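Local atomic coordinates of 5-oxoprolinase subunit C (Escherichia coli, PDB entry 5DUD), a protein that forms one subunit of the 5-oxoprolinase that cleaves 5-oxoproline to L-glutamate, coupled to hydrolysis of ATP to ADP and inorganic phosphate. Residues 35-40 with 110-115. Numbering follows the deposited sequence.
Sequences PALRIA and RSYLAV
The Tyr112 ring is the one flat group between the helix segment 35-40 and the strand segment 110-115. On one face, the backbone N of Leu37 lies 4.2 Å from the ring plane, displaced from the ring centre. Two helix side chains approach the ring obliquely. The methyl of Ala36 comes over the CD1/CE1 side, with CB 3.5 Å from Tyr112 CD1 and slightly farther from CE1. Over the CD2 side, Leu37 CB lies 4.1 Å from Tyr112 CD2. All three atoms, Ala36 CB, Leu37 CB and Leu37 N, are on the same side of the ring plane, so the helix meets the ring from one side. Tyr112 CG stands anti to its own carbonyl carbon (chi1 -60°), which sets the ring with one side against Ala36 and Leu37.

Strand 110-115 is the central strand of a five-stranded antiparallel sheet in the carboxyltransferase-type domain, a member of the cyclophilin-like clan. Helix 34-44 packs on one face of this sheet. The local axes run nearly parallel, at 24°, and approach to 8.1 Å. Tyr112 and Ala114 point toward the helix; Ser111, Leu113 and Val115 point away, as strand alternation requires.

One turn on from Ala36, Ala40 meets Ala114 methyl to methyl, with Ala40 CB 3.7 Å from Ala114 CB. Both side chains are small, and the two CA atoms are only 5.7 Å apart. No hydrogen bond crosses between the segments, and all five touching residues are buried. Tyr112 OH is hydrogen-bonded to Glu54 OE2 and to the backbone N of Asp33, just before the helix. Thr73 OG1, from the adjacent strand 68-74, hydrogen-bonds to Ala36 O.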
# COMPACT_ATOMS: atom_id res chain seq x y z
N PRO A 35 -13.96 -8.20 1.45
CA PRO A 35 -15.28 -8.79 1.74
C PRO A 35 -15.22 -10.21 2.32
O PRO A 35 -16.11 -10.56 3.08
CB PRO A 35 -15.95 -8.81 0.36
CG PRO A 35 -15.28 -7.73 -0.40
CD PRO A 35 -13.85 -7.83 0.03
N ALA A 36 -14.20 -11.02 1.97
CA ALA A 36 -14.06 -12.38 2.50
C ALA A 36 -13.73 -12.38 4.00
O ALA A 36 -14.40 -13.07 4.77
CB ALA A 36 -13.01 -13.16 1.74
N LEU A 37 -12.72 -11.59 4.43
CA LEU A 37 -12.33 -11.45 5.84
C LEU A 37 -13.47 -10.85 6.70
O LEU A 37 -13.68 -11.29 7.83
CB LEU A 37 -11.07 -10.56 5.92
CG LEU A 37 -10.53 -10.25 7.32
CD1 LEU A 37 -9.03 -10.37 7.37
CD2 LEU A 37 -10.91 -8.84 7.77
N ARG A 38 -14.18 -9.84 6.15
CA ARG A 38 -15.28 -9.17 6.87
C ARG A 38 -16.42 -10.15 7.17
O ARG A 38 -16.87 -10.18 8.31
CB ARG A 38 -15.81 -7.95 6.11
CG ARG A 38 -14.89 -6.74 6.24
CD ARG A 38 -15.35 -5.52 5.49
NE ARG A 38 -14.44 -4.40 5.73
CZ ARG A 38 -14.51 -3.21 5.13
NH1 ARG A 38 -15.46 -2.97 4.23
NH2 ARG A 38 -13.63 -2.26 5.42
N ILE A 39 -16.83 -10.97 6.19
CA ILE A 39 -17.90 -11.97 6.38
C ILE A 39 -17.48 -13.01 7.43
O ILE A 39 -18.29 -13.36 8.28
CB ILE A 39 -18.27 -12.65 5.03
CG1 ILE A 39 -18.96 -11.64 4.08
CG2 ILE A 39 -19.16 -13.88 5.23
CD1 ILE A 39 -18.91 -12.03 2.59
N ALA A 40 -16.22 -13.48 7.37
CA ALA A 40 -15.68 -14.46 8.32
C ALA A 40 -15.74 -13.93 9.75
O ALA A 40 -16.24 -14.63 10.63
CB ALA A 40 -14.24 -14.82 7.96
N ARG A 110 -6.89 -16.98 -2.75
CA ARG A 110 -6.77 -16.69 -1.31
C ARG A 110 -8.00 -17.13 -0.49
O ARG A 110 -9.14 -16.92 -0.90
CB ARG A 110 -6.50 -15.19 -1.10
CG ARG A 110 -5.06 -14.82 -1.46
CD ARG A 110 -4.89 -13.40 -1.97
NE ARG A 110 -3.55 -13.19 -2.53
CZ ARG A 110 -3.20 -13.37 -3.81
NH1 ARG A 110 -4.10 -13.77 -4.71
NH2 ARG A 110 -1.95 -13.14 -4.20
N SER A 111 -7.74 -17.73 0.70
CA SER A 111 -8.74 -18.22 1.65
C SER A 111 -8.51 -17.57 3.01
O SER A 111 -7.36 -17.29 3.35
CB SER A 111 -8.66 -19.74 1.76
OG SER A 111 -9.78 -20.31 2.43
N TYR A 112 -9.58 -17.33 3.78
CA TYR A 112 -9.46 -16.67 5.09
C TYR A 112 -10.01 -17.56 6.21
O TYR A 112 -10.97 -18.30 5.99
CB TYR A 112 -10.17 -15.31 5.08
CG TYR A 112 -9.57 -14.38 4.04
CD1 TYR A 112 -9.89 -14.52 2.70
CD2 TYR A 112 -8.60 -13.45 4.39
CE1 TYR A 112 -9.26 -13.75 1.72
CE2 TYR A 112 -7.99 -12.65 3.42
CZ TYR A 112 -8.32 -12.81 2.09
OH TYR A 112 -7.74 -12.03 1.12
N LEU A 113 -9.39 -17.48 7.41
CA LEU A 113 -9.78 -18.26 8.58
C LEU A 113 -9.89 -17.34 9.81
O LEU A 113 -8.88 -16.81 10.27
CB LEU A 113 -8.76 -19.39 8.82
CG LEU A 113 -8.92 -20.21 10.10
CD1 LEU A 113 -10.31 -20.82 10.19
CD2 LEU A 113 -7.89 -21.31 10.18
N ALA A 114 -11.12 -17.18 10.34
CA ALA A 114 -11.40 -16.34 11.51
C ALA A 114 -11.95 -17.18 12.66
O ALA A 114 -12.71 -18.12 12.43
CB ALA A 114 -12.39 -15.26 11.14
N VAL A 115 -11.57 -16.83 13.89
CA VAL A 115 -12.01 -17.54 15.10
C VAL A 115 -12.67 -16.53 16.04
O VAL A 115 -12.39 -15.33 15.95
CB VAL A 115 -10.85 -18.31 15.77
CG1 VAL A 115 -10.13 -19.20 14.76
CG2 VAL A 115 -9.86 -17.37 16.46